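Local coordinates for 450aa long hypothetical fmu protein (Pyrococcus horikoshii, PDB 2YXL) that probably methylates cytosine at C5 in RNA, using S-adenosylmethionine as methyl donor, at residues E150-Y155 with W160-V165; Y155-W160 with D175-V180; K399-F404 with F411-L416. All blocks are in the same frame, centred on the assembly; numbering follows the deposited sequence.

Interaction 1: E150-Y155 with W160-V165; sequences ELEWKY and WLIERV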
loop_
_atom_site.group_PDB
_atom_site.type_symbol
_atom_site.label_atom_id
_atom_site.label_comp_id
_atom_site.label_asym_id
_atom_site.label_seq_id
_atom_site.Cartn_x
_atom_site.Cartn_y
_atom_site.Cartn_z
ATOM N N GLU A 150 24.560 2.194 -11.642
ATOM C CA GLU A 150 25.021 2.886 -10.442
ATOM C C GLU A 150 23.904 3.750 -9.854
ATOM O O GLU A 150 23.722 3.800 -8.635
ATOM C CB GLU A 150 26.246 3.746 -10.764
ATOM C CG GLU A 150 27.164 4.030 -9.577
ATOM C CD GLU A 150 28.101 2.872 -9.263
ATOM O OE1 GLU A 150 29.329 3.041 -9.432
ATOM O OE2 GLU A 150 27.617 1.794 -8.853
ATOM N N LEU A 151 23.160 4.416 -10.735
ATOM C CA LEU A 151 22.019 5.247 -10.354
ATOM C C LEU A 151 20.894 4.415 -9.737
ATOM O O LEU A 151 20.336 4.788 -8.705
ATOM C CB LEU A 151 21.504 6.022 -11.573
ATOM C CG LEU A 151 20.201 6.822 -11.481
ATOM C CD1 LEU A 151 20.407 8.167 -10.790
ATOM C CD2 LEU A 151 19.612 7.017 -12.873
ATOM N N GLU A 152 20.573 3.289 -10.375
ATOM C CA GLU A 152 19.509 2.402 -9.908
ATOM C C GLU A 152 19.809 1.809 -8.534
ATOM O O GLU A 152 18.893 1.572 -7.750
ATOM C CB GLU A 152 19.247 1.281 -10.918
ATOM C CG GLU A 152 18.522 1.725 -12.185
ATOM C CD GLU A 152 18.066 0.559 -13.051
ATOM O OE1 GLU A 152 17.021 0.693 -13.722
ATOM O OE2 GLU A 152 18.745 -0.493 -13.062
ATOM N N TRP A 153 21.090 1.577 -8.250
ATOM C CA TRP A 153 21.516 1.039 -6.956
ATOM C C TRP A 153 21.491 2.056 -5.808
ATOM O O TRP A 153 21.347 1.673 -4.648
ATOM C CB TRP A 153 22.895 0.385 -7.062
ATOM C CG TRP A 153 22.844 -1.050 -7.507
ATOM C CD1 TRP A 153 23.173 -1.542 -8.738
ATOM C CD2 TRP A 153 22.433 -2.180 -6.722
ATOM N NE1 TRP A 153 22.995 -2.905 -8.771
ATOM C CE2 TRP A 153 22.542 -3.324 -7.548
ATOM C CE3 TRP A 153 21.984 -2.336 -5.404
ATOM C CZ2 TRP A 153 22.222 -4.608 -7.097
ATOM C CZ3 TRP A 153 21.663 -3.613 -4.957
ATOM C CH2 TRP A 153 21.786 -4.733 -5.803
ATOM N N LYS A 154 21.629 3.342 -6.125
ATOM C CA LYS A 154 21.575 4.380 -5.096
ATOM C C LYS A 154 20.151 4.669 -4.623
ATOM O O LYS A 154 19.918 4.852 -3.427
ATOM C CB LYS A 154 22.263 5.672 -5.553
ATOM C CG LYS A 154 23.746 5.725 -5.218
ATOM C CD LYS A 154 24.242 7.164 -5.093
ATOM C CE LYS A 154 25.682 7.211 -4.594
ATOM N NZ LYS A 154 26.165 8.606 -4.386
ATOM N N TYR A 155 19.205 4.712 -5.559
ATOM C CA TYR A 155 17.814 4.999 -5.219
ATOM C C TYR A 155 16.986 3.739 -4.976
ATOM O O TYR A 155 15.868 3.823 -4.467
ATOM C CB TYR A 155 17.147 5.855 -6.301
ATOM C CG TYR A 155 17.704 7.257 -6.455
ATOM C CD1 TYR A 155 17.509 7.966 -7.638
ATOM C CD2 TYR A 155 18.422 7.876 -5.430
ATOM C CE1 TYR A 155 18.010 9.256 -7.798
ATOM C CE2 TYR A 155 18.932 9.163 -5.582
ATOM C CZ TYR A 155 18.719 9.846 -6.769
ATOM O OH TYR A 155 19.215 11.118 -6.937
ATOM N N TRP A 160 13.475 4.404 -15.280
ATOM C CA TRP A 160 12.308 5.132 -15.789
ATOM C C TRP A 160 11.566 5.870 -14.676
ATOM O O TRP A 160 11.070 6.978 -14.892
ATOM C CB TRP A 160 11.354 4.201 -16.553
ATOM C CG TRP A 160 10.447 3.366 -15.679
ATOM C CD1 TRP A 160 10.677 2.095 -15.239
ATOM C CD2 TRP A 160 9.168 3.749 -15.147
ATOM N NE1 TRP A 160 9.625 1.662 -14.464
ATOM C CE2 TRP A 160 8.686 2.658 -14.391
ATOM C CE3 TRP A 160 8.386 4.912 -15.235
ATOM C CZ2 TRP A 160 7.454 2.690 -13.726
ATOM C CZ3 TRP A 160 7.161 4.946 -14.573
ATOM C CH2 TRP A 160 6.709 3.840 -13.828
ATOM N N LEU A 161 11.490 5.248 -13.497
ATOM C CA LEU A 161 10.823 5.843 -12.344
ATOM C C LEU A 161 11.645 7.009 -11.809
ATOM O O LEU A 161 11.104 8.087 -11.559
ATOM C CB LEU A 161 10.606 4.809 -11.235
ATOM C CG LEU A 161 9.297 4.801 -10.424
ATOM C CD1 LEU A 161 9.561 4.308 -9.010
ATOM C CD2 LEU A 161 8.571 6.149 -10.384
ATOM N N ILE A 162 12.949 6.785 -11.647
ATOM C CA ILE A 162 13.883 7.824 -11.208
ATOM C C ILE A 162 13.768 9.062 -12.095
ATOM O O ILE A 162 13.706 10.189 -11.599
ATOM C CB ILE A 162 15.343 7.310 -11.207
ATOM C CG1 ILE A 162 15.504 6.171 -10.192
ATOM C CG2 ILE A 162 16.323 8.453 -10.931
ATOM C CD1 ILE A 162 16.828 5.426 -10.280
ATOM N N GLU A 163 13.727 8.833 -13.407
ATOM C CA GLU A 163 13.579 9.901 -14.386
ATOM C C GLU A 163 12.239 10.618 -14.216
ATOM O O GLU A 163 12.184 11.849 -14.183
ATOM C CB GLU A 163 13.715 9.336 -15.806
ATOM C CG GLU A 163 14.225 10.337 -16.843
ATOM C CD GLU A 163 15.666 10.774 -16.592
ATOM O OE1 GLU A 163 15.951 11.985 -16.736
ATOM O OE2 GLU A 163 16.509 9.915 -16.246
ATOM N N ARG A 164 11.170 9.834 -14.088
ATOM C CA ARG A 164 9.813 10.362 -13.941
ATOM C C ARG A 164 9.629 11.166 -12.649
ATOM O O ARG A 164 8.930 12.178 -12.647
ATOM C CB ARG A 164 8.791 9.220 -14.024
ATOM C CG ARG A 164 7.360 9.644 -14.336
ATOM C CD ARG A 164 7.195 10.104 -15.778
ATOM N NE ARG A 164 5.788 10.288 -16.128
ATOM C CZ ARG A 164 5.049 9.393 -16.779
ATOM N NH1 ARG A 164 5.576 8.237 -17.172
ATOM N NH2 ARG A 164 3.778 9.657 -17.047
ATOM N N VAL A 165 10.258 10.718 -11.561
ATOM C CA VAL A 165 10.241 11.454 -10.291
ATOM C C VAL A 165 11.023 12.769 -10.412
ATOM O O VAL A 165 10.569 13.811 -9.928
ATOM C CB VAL A 165 10.761 10.593 -9.101
ATOM C CG1 VAL A 165 10.888 11.424 -7.828
ATOM C CG2 VAL A 165 9.840 9.404 -8.850
#

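Interaction 2: Y155-W160 with D175-V180; sequences YLAPSW and DFFRSV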
loop_
_atom_site.group_PDB
_atom_site.type_symbol
_atom_site.label_atom_id
_atom_site.label_comp_id
_atom_site.label_asym_id
_atom_site.label_seq_id
_atom_site.Cartn_x
_atom_site.Cartn_y
_atom_site.Cartn_z
ATOM N N TYR A 155 19.205 4.712 -5.559
ATOM C CA TYR A 155 17.814 4.999 -5.219
ATOM C C TYR A 155 16.986 3.739 -4.976
ATOM O O TYR A 155 15.868 3.823 -4.467
ATOM C CB TYR A 155 17.147 5.855 -6.301
ATOM C CG TYR A 155 17.704 7.257 -6.455
ATOM C CD1 TYR A 155 17.509 7.966 -7.638
ATOM C CD2 TYR A 155 18.422 7.876 -5.430
ATOM C CE1 TYR A 155 18.010 9.256 -7.798
ATOM C CE2 TYR A 155 18.932 9.163 -5.582
ATOM C CZ TYR A 155 18.719 9.846 -6.769
ATOM O OH TYR A 155 19.215 11.118 -6.937
ATOM N N LEU A 156 17.545 2.583 -5.335
ATOM C CA LEU A 156 16.835 1.298 -5.291
ATOM C C LEU A 156 15.530 1.377 -6.089
ATOM O O LEU A 156 14.455 1.050 -5.587
ATOM C CB LEU A 156 16.595 0.832 -3.843
ATOM C CG LEU A 156 17.781 0.801 -2.862
ATOM C CD1 LEU A 156 17.324 0.414 -1.461
ATOM C CD2 LEU A 156 18.898 -0.123 -3.333
ATOM N N ALA A 157 15.644 1.825 -7.337
ATOM C CA ALA A 157 14.485 2.082 -8.193
ATOM C C ALA A 157 14.851 1.943 -9.673
ATOM O O ALA A 157 16.005 2.168 -10.042
ATOM C CB ALA A 157 13.925 3.477 -7.915
ATOM N N PRO A 158 13.870 1.576 -10.527
ATOM C CA PRO A 158 14.167 1.482 -11.959
ATOM C C PRO A 158 14.399 2.860 -12.572
ATOM O O PRO A 158 13.823 3.849 -12.112
ATOM C CB PRO A 158 12.909 0.837 -12.542
ATOM C CG PRO A 158 11.829 1.176 -11.587
ATOM C CD PRO A 158 12.465 1.237 -10.230
ATOM N N SER A 159 15.240 2.905 -13.601
ATOM C CA SER A 159 15.668 4.154 -14.234
ATOM C C SER A 159 14.516 5.032 -14.733
ATOM O O SER A 159 14.578 6.258 -14.617
ATOM C CB SER A 159 16.642 3.859 -15.379
ATOM O OG SER A 159 17.343 5.029 -15.761
ATOM N N TRP A 160 13.475 4.404 -15.280
ATOM C CA TRP A 160 12.308 5.132 -15.789
ATOM C C TRP A 160 11.566 5.870 -14.676
ATOM O O TRP A 160 11.070 6.978 -14.892
ATOM C CB TRP A 160 11.354 4.201 -16.553
ATOM C CG TRP A 160 10.447 3.366 -15.679
ATOM C CD1 TRP A 160 10.677 2.095 -15.239
ATOM C CD2 TRP A 160 9.168 3.749 -15.147
ATOM N NE1 TRP A 160 9.625 1.662 -14.464
ATOM C CE2 TRP A 160 8.686 2.658 -14.391
ATOM C CE3 TRP A 160 8.386 4.912 -15.235
ATOM C CZ2 TRP A 160 7.454 2.690 -13.726
ATOM C CZ3 TRP A 160 7.161 4.946 -14.573
ATOM C CH2 TRP A 160 6.709 3.840 -13.828
ATOM N N ASP A 175 15.759 13.031 -1.681
ATOM C CA ASP A 175 15.049 12.979 -0.401
ATOM C C ASP A 175 13.805 12.093 -0.458
ATOM O O ASP A 175 13.511 11.368 0.502
ATOM C CB ASP A 175 14.680 14.387 0.076
ATOM C CG ASP A 175 15.876 15.158 0.608
ATOM O OD1 ASP A 175 16.758 14.540 1.246
ATOM O OD2 ASP A 175 15.928 16.389 0.398
ATOM N N PHE A 176 13.089 12.152 -1.582
ATOM C CA PHE A 176 11.918 11.307 -1.811
ATOM C C PHE A 176 12.277 9.832 -1.711
ATOM O O PHE A 176 11.623 9.074 -0.990
ATOM C CB PHE A 176 11.284 11.600 -3.175
ATOM C CG PHE A 176 10.217 10.612 -3.574
ATOM C CD1 PHE A 176 10.517 9.546 -4.419
ATOM C CD2 PHE A 176 8.914 10.741 -3.096
ATOM C CE1 PHE A 176 9.537 8.627 -4.786
ATOM C CE2 PHE A 176 7.927 9.826 -3.457
ATOM C CZ PHE A 176 8.240 8.767 -4.306
ATOM N N PHE A 177 13.317 9.429 -2.438
ATOM C CA PHE A 177 13.746 8.036 -2.424
ATOM C C PHE A 177 14.332 7.621 -1.079
ATOM O O PHE A 177 14.155 6.485 -0.660
ATOM C CB PHE A 177 14.682 7.715 -3.594
ATOM C CG PHE A 177 13.966 7.569 -4.908
ATOM C CD1 PHE A 177 14.065 8.555 -5.884
ATOM C CD2 PHE A 177 13.165 6.459 -5.157
ATOM C CE1 PHE A 177 13.392 8.428 -7.098
ATOM C CE2 PHE A 177 12.484 6.329 -6.363
ATOM C CZ PHE A 177 12.602 7.314 -7.338
ATOM N N ARG A 178 14.997 8.549 -0.396
ATOM C CA ARG A 178 15.430 8.313 0.981
ATOM C C ARG A 178 14.252 7.985 1.900
ATOM O O ARG A 178 14.293 6.991 2.625
ATOM C CB ARG A 178 16.244 9.491 1.525
ATOM C CG ARG A 178 17.737 9.370 1.250
ATOM C CD ARG A 178 18.555 10.259 2.172
ATOM N NE ARG A 178 18.548 11.655 1.739
ATOM C CZ ARG A 178 19.537 12.243 1.067
ATOM N NH1 ARG A 178 20.632 11.561 0.744
ATOM N NH2 ARG A 178 19.432 13.522 0.717
ATOM N N SER A 179 13.199 8.800 1.842
ATOM C CA SER A 179 12.007 8.582 2.666
ATOM C C SER A 179 11.240 7.288 2.358
ATOM O O SER A 179 10.640 6.705 3.258
ATOM C CB SER A 179 11.062 9.780 2.600
ATOM O OG SER A 179 10.497 9.918 1.308
ATOM N N VAL A 180 11.252 6.845 1.101
ATOM C CA VAL A 180 10.610 5.569 0.744
ATOM C C VAL A 180 11.558 4.370 0.890
ATOM O O VAL A 180 11.152 3.222 0.697
ATOM C CB VAL A 180 9.924 5.586 -0.666
ATOM C CG1 VAL A 180 8.820 6.637 -0.726
ATOM C CG2 VAL A 180 10.939 5.783 -1.790
#

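Interaction 3: K399-F404 with F411-L416; sequences KNIRWF and FKLVPL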
loop_
_atom_site.group_PDB
_atom_site.type_symbol
_atom_site.label_atom_id
_atom_site.label_comp_id
_atom_site.label_asym_id
_atom_site.label_seq_id
_atom_site.Cartn_x
_atom_site.Cartn_y
_atom_site.Cartn_z
ATOM N N LYS A 399 -3.438 16.658 -14.291
ATOM C CA LYS A 399 -3.865 16.496 -15.680
ATOM C C LYS A 399 -5.340 16.098 -15.764
ATOM O O LYS A 399 -6.085 16.642 -16.579
ATOM C CB LYS A 399 -2.985 15.455 -16.377
ATOM C CG LYS A 399 -3.332 15.161 -17.827
ATOM C CD LYS A 399 -2.556 13.946 -18.301
ATOM C CE LYS A 399 -2.594 13.789 -19.806
ATOM N NZ LYS A 399 -1.568 12.811 -20.262
ATOM N N ASN A 400 -5.752 15.159 -14.913
ATOM C CA ASN A 400 -7.140 14.695 -14.867
ATOM C C ASN A 400 -8.137 15.736 -14.351
ATOM O O ASN A 400 -9.327 15.675 -14.672
ATOM C CB ASN A 400 -7.256 13.409 -14.045
ATOM C CG ASN A 400 -6.920 12.164 -14.847
ATOM O OD1 ASN A 400 -6.711 12.219 -16.062
ATOM N ND2 ASN A 400 -6.881 11.025 -14.168
ATOM N N ILE A 401 -7.651 16.684 -13.552
ATOM C CA ILE A 401 -8.497 17.756 -13.018
ATOM C C ILE A 401 -8.634 18.907 -14.018
ATOM O O ILE A 401 -9.726 19.447 -14.191
ATOM C CB ILE A 401 -8.008 18.248 -11.621
ATOM C CG1 ILE A 401 -8.031 17.097 -10.604
ATOM C CG2 ILE A 401 -8.845 19.428 -11.109
ATOM C CD1 ILE A 401 -9.362 16.336 -10.510
ATOM N N ARG A 402 -7.531 19.264 -14.677
ATOM C CA ARG A 402 -7.554 20.271 -15.741
ATOM C C ARG A 402 -8.504 19.868 -16.865
ATOM O O ARG A 402 -9.207 20.713 -17.420
ATOM C CB ARG A 402 -6.152 20.519 -16.304
ATOM C CG ARG A 402 -5.288 21.428 -15.448
ATOM C CD ARG A 402 -4.074 21.920 -16.223
ATOM N NE ARG A 402 -3.060 22.499 -15.344
ATOM C CZ ARG A 402 -2.092 21.803 -14.749
ATOM N NH1 ARG A 402 -1.218 22.420 -13.965
ATOM N NH2 ARG A 402 -1.995 20.492 -14.933
ATOM N N TRP A 403 -8.518 18.574 -17.185
ATOM C CA TRP A 403 -9.463 18.013 -18.146
ATOM C C TRP A 403 -10.897 18.148 -17.641
ATOM O O TRP A 403 -11.791 18.544 -18.394
ATOM C CB TRP A 403 -9.139 16.540 -18.433
ATOM C CG TRP A 403 -10.197 15.846 -19.247
ATOM C CD1 TRP A 403 -10.321 15.851 -20.607
ATOM C CD2 TRP A 403 -11.287 15.059 -18.747
ATOM N NE1 TRP A 403 -11.416 15.114 -20.987
ATOM C CE2 TRP A 403 -12.029 14.616 -19.866
ATOM C CE3 TRP A 403 -11.709 14.684 -17.462
ATOM C CZ2 TRP A 403 -13.170 13.814 -19.742
ATOM C CZ3 TRP A 403 -12.846 13.888 -17.338
ATOM C CH2 TRP A 403 -13.562 13.463 -18.474
ATOM N N PHE A 404 -11.102 17.821 -16.367
ATOM C CA PHE A 404 -12.421 17.867 -15.740
ATOM C C PHE A 404 -13.002 19.281 -15.733
ATOM O O PHE A 404 -14.195 19.467 -15.980
ATOM C CB PHE A 404 -12.355 17.304 -14.316
ATOM C CG PHE A 404 -13.699 17.113 -13.671
ATOM C CD1 PHE A 404 -14.208 18.067 -12.798
ATOM C CD2 PHE A 404 -14.458 15.978 -13.937
ATOM C CE1 PHE A 404 -15.451 17.894 -12.201
ATOM C CE2 PHE A 404 -15.701 15.794 -13.340
ATOM C CZ PHE A 404 -16.199 16.755 -12.473
ATOM N N PHE A 411 -18.399 22.515 -12.711
ATOM C CA PHE A 411 -17.714 22.427 -11.433
ATOM C C PHE A 411 -16.662 23.523 -11.322
ATOM O O PHE A 411 -16.230 24.088 -12.332
ATOM C CB PHE A 411 -17.048 21.056 -11.277
ATOM C CG PHE A 411 -18.004 19.951 -10.930
ATOM C CD1 PHE A 411 -18.766 19.333 -11.918
ATOM C CD2 PHE A 411 -18.136 19.520 -9.613
ATOM C CE1 PHE A 411 -19.650 18.308 -11.598
ATOM C CE2 PHE A 411 -19.015 18.494 -9.282
ATOM C CZ PHE A 411 -19.773 17.886 -10.277
ATOM N N LYS A 412 -16.271 23.832 -10.088
ATOM C CA LYS A 412 -15.114 24.688 -9.836
ATOM C C LYS A 412 -14.299 24.176 -8.648
ATOM O O LYS A 412 -14.830 23.521 -7.745
ATOM C CB LYS A 412 -15.514 26.164 -9.684
ATOM C CG LYS A 412 -16.542 26.474 -8.607
ATOM C CD LYS A 412 -15.880 27.004 -7.348
ATOM C CE LYS A 412 -16.867 27.787 -6.499
ATOM N NZ LYS A 412 -16.219 28.284 -5.256
ATOM N N LEU A 413 -13.004 24.473 -8.668
ATOM C CA LEU A 413 -12.069 23.971 -7.672
ATOM C C LEU A 413 -12.170 24.761 -6.366
ATOM O O LEU A 413 -12.003 25.986 -6.353
ATOM C CB LEU A 413 -10.645 24.016 -8.237
ATOM C CG LEU A 413 -9.539 23.149 -7.634
ATOM C CD1 LEU A 413 -9.886 21.667 -7.686
ATOM C CD2 LEU A 413 -8.240 23.413 -8.370
ATOM N N VAL A 414 -12.470 24.051 -5.277
ATOM C CA VAL A 414 -12.518 24.650 -3.940
ATOM C C VAL A 414 -11.109 24.578 -3.352
ATOM O O VAL A 414 -10.588 23.483 -3.138
ATOM C CB VAL A 414 -13.523 23.923 -3.002
ATOM C CG1 VAL A 414 -13.641 24.650 -1.666
ATOM C CG2 VAL A 414 -14.889 23.793 -3.657
ATOM N N PRO A 415 -10.489 25.750 -3.095
ATOM C CA PRO A 415 -9.090 25.826 -2.664
ATOM C C PRO A 415 -8.820 25.030 -1.390
ATOM O O PRO A 415 -9.618 25.071 -0.451
ATOM C CB PRO A 415 -8.879 27.324 -2.414
ATOM C CG PRO A 415 -9.915 27.997 -3.236
ATOM C CD PRO A 415 -11.100 27.088 -3.196
ATOM N N LEU A 416 -7.703 24.306 -1.382
ATOM C CA LEU A 416 -7.289 23.484 -0.249
ATOM C C LEU A 416 -5.921 23.916 0.266
ATOM O O LEU A 416 -5.006 24.156 -0.525
ATOM C CB LEU A 416 -7.242 22.006 -0.661
ATOM C CG LEU A 416 -8.393 21.045 -0.325
ATOM C CD1 LEU A 416 -9.768 21.696 -0.374
ATOM C CD2 LEU A 416 -8.344 19.838 -1.245
#

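Interaction 1: E150-Y155 with W160-V165
At the helix-loop-helix corner where helix 147-155 turns into helix 159-169, Ile-162 fills the angle between Leu-151 and Tyr-155. The two helix segments lie at 73° to each other, with axes 10.7 Å apart at closest approach, so that side chains from both helices meet between them. Leu-151 and Ile-162 meet tip to tip: Leu-151 CG stands 3.8 Å from Ile-162 CD1, while both leucine methyls approach the CG2 branch. Tyr-155 offers the edge of its ring, near the ring plane; its CD1 is 3.5 Å from Ile-162 CG2, and its CE1 lies 3.6 Å from the same methyl. With CG1 beside its backbone N (chi1 -64°) and CD1 extended beyond it, Ile-162 brings both branches, CG2 and CG1-CD1, to bear on Leu-151 and Tyr-155; its CD1 comes 3.7 Å from Tyr-155 CD1. That same methyl reaches the backbone of the first helix, 4.1 Å from Glu-152 CA. The corner joins the all-helical N-terminal part, where Trp-153 packs on Leu-66 of helix 47-75, to a second helix within the sequence range of the ferredoxin-like family domain. No hydrogen bond crosses between 150-155 and 160-165, but Glu-152 OE1 accepts one from Ser-159 N in the first turn of helix 159-169, where the helix dipole would probably favour its negative charge. Farther along that helix, Arg-164 forms a salt bridge with Glu-358, and Val-165 rests on Phe-176 and Phe-177 of helix 173-181.

Interaction 2: Y155-W160 with D175-V180
Phe-176 O, next to the Phe-177 that makes the contact, is gripped by two donors: Ser-179 OG at 2.7 Å and Val-180 N at 3.1 Å. The serine hydroxyl thus folds back onto its own helix, tilted 27° from the carbonyl plane, beside the ordinary helical bond. Phe-177 CG stands beside its backbone N (chi1 -76°), which directs the ring toward Tyr-155 and Ala-157. Over one side of that ring sits Tyr-155 CB, 4.2 Å from the ring centroid in a CH-pi contact; over the opposite face, Phe-176 CD1 stands 3.8 Å above the plane, near its centre. The Tyr-155 ring runs almost parallel to that of Phe-177 (planes at 7°) but is slid away, with centroids 5.1 Å apart, so the two share little area and the root of the tyrosine ring, CG and CD1, faces Phe-177 CD1. Ala-157 CB touches the far part of the phenylalanine, 3.6 Å from Phe-177 CE2. Leu-156 leaves the helical conformation with positive phi, bending the chain between Tyr-155 and Ala-157, which both bear on one ring before Pro-158, at the N-cap position of helix 159-169. Along helix 173-181, Asp-175 OD1 lies close to the guanidinium plane of Arg-178 in a salt bridge, whereas Arg-178 NH2 approaches from above the carboxylate plane, 2.9 Å from Asp-175 OD1. Asn-181 donates to Tyr-155 O, and Arg-353 bonds both Leu-156 O and Val-180 O; Phe-177 also packs on Val-165 of helix 159-169, while helix 433-436 meets Phe-176 and Ser-179 through His-434.

Interaction 3: K399-F404 with F411-L416
Phe-404 meets Phe-411 with the CE1-CZ edge of its ring, laid over one face of the partner. Phe-404 CE1 is 3.5 Å from Phe-411 CG, and Phe-404 CZ comes 3.7 Å from Phe-411 CD1, toward the rim. The planes stand at 59° with centroids 5.0 Å apart, an oblique pairing. One turn back on the helix, Ile-401 adds an aliphatic touch, its CG2 lying 4.2 Å from Leu-413 CD1. Phe-404 reaches across because its ring swings anti to the backbone N (chi1 -171°), bringing the far edge nearer to 411-416 than its CB direction alone would suggest. An alanine in place of Phe-411 would remove the face on which CE1 and CZ rest, and is likely to open a gap beside Phe-404 and let its ring turn more freely. In the next shell, Leu-385 of strand 383-389 and Ala-376 of helix 361-376 touch both phenylalanines. On another side of the helix, Arg-369 donates to Asn-400 OD1 and makes a cation-pi contact with Trp-403, linking helix 398-407 to helix 361-376, while strand 412-413 runs antiparallel to strand 441-447, backbone hydrogen bonds pairing Lys-412 with Glu-447 and Val-414 with Leu-445. The contact therefore packs helix 398-407 onto the sheet of the class I methyltransferase fold, on the side shared with helix 361-376, where Ile-401 meets Tyr-387 of strand 383-389 and Ala-444 of strand 441-447.

Interactions 1 and 2 are neighbours, their centres 6 Å apart; both include Tyr-155 and Trp-160, and their segments interleave in sequence. Together they pack three successive helices, 147-155, 159-169 and 173-181, at the passage from the N-terminal helical region to the ferredoxin-like sequence range. Interaction 3 comes much later in the chain, in the methyltransferase range, with its centre about 31 Å from that of interaction 1 and 29 Å from that of interaction 2. It joins a helix to the mixed sheet of the catalytic fold, which holds bound sinefungin. Polar ties connect the three helices of the first two contacts to that methyltransferase region.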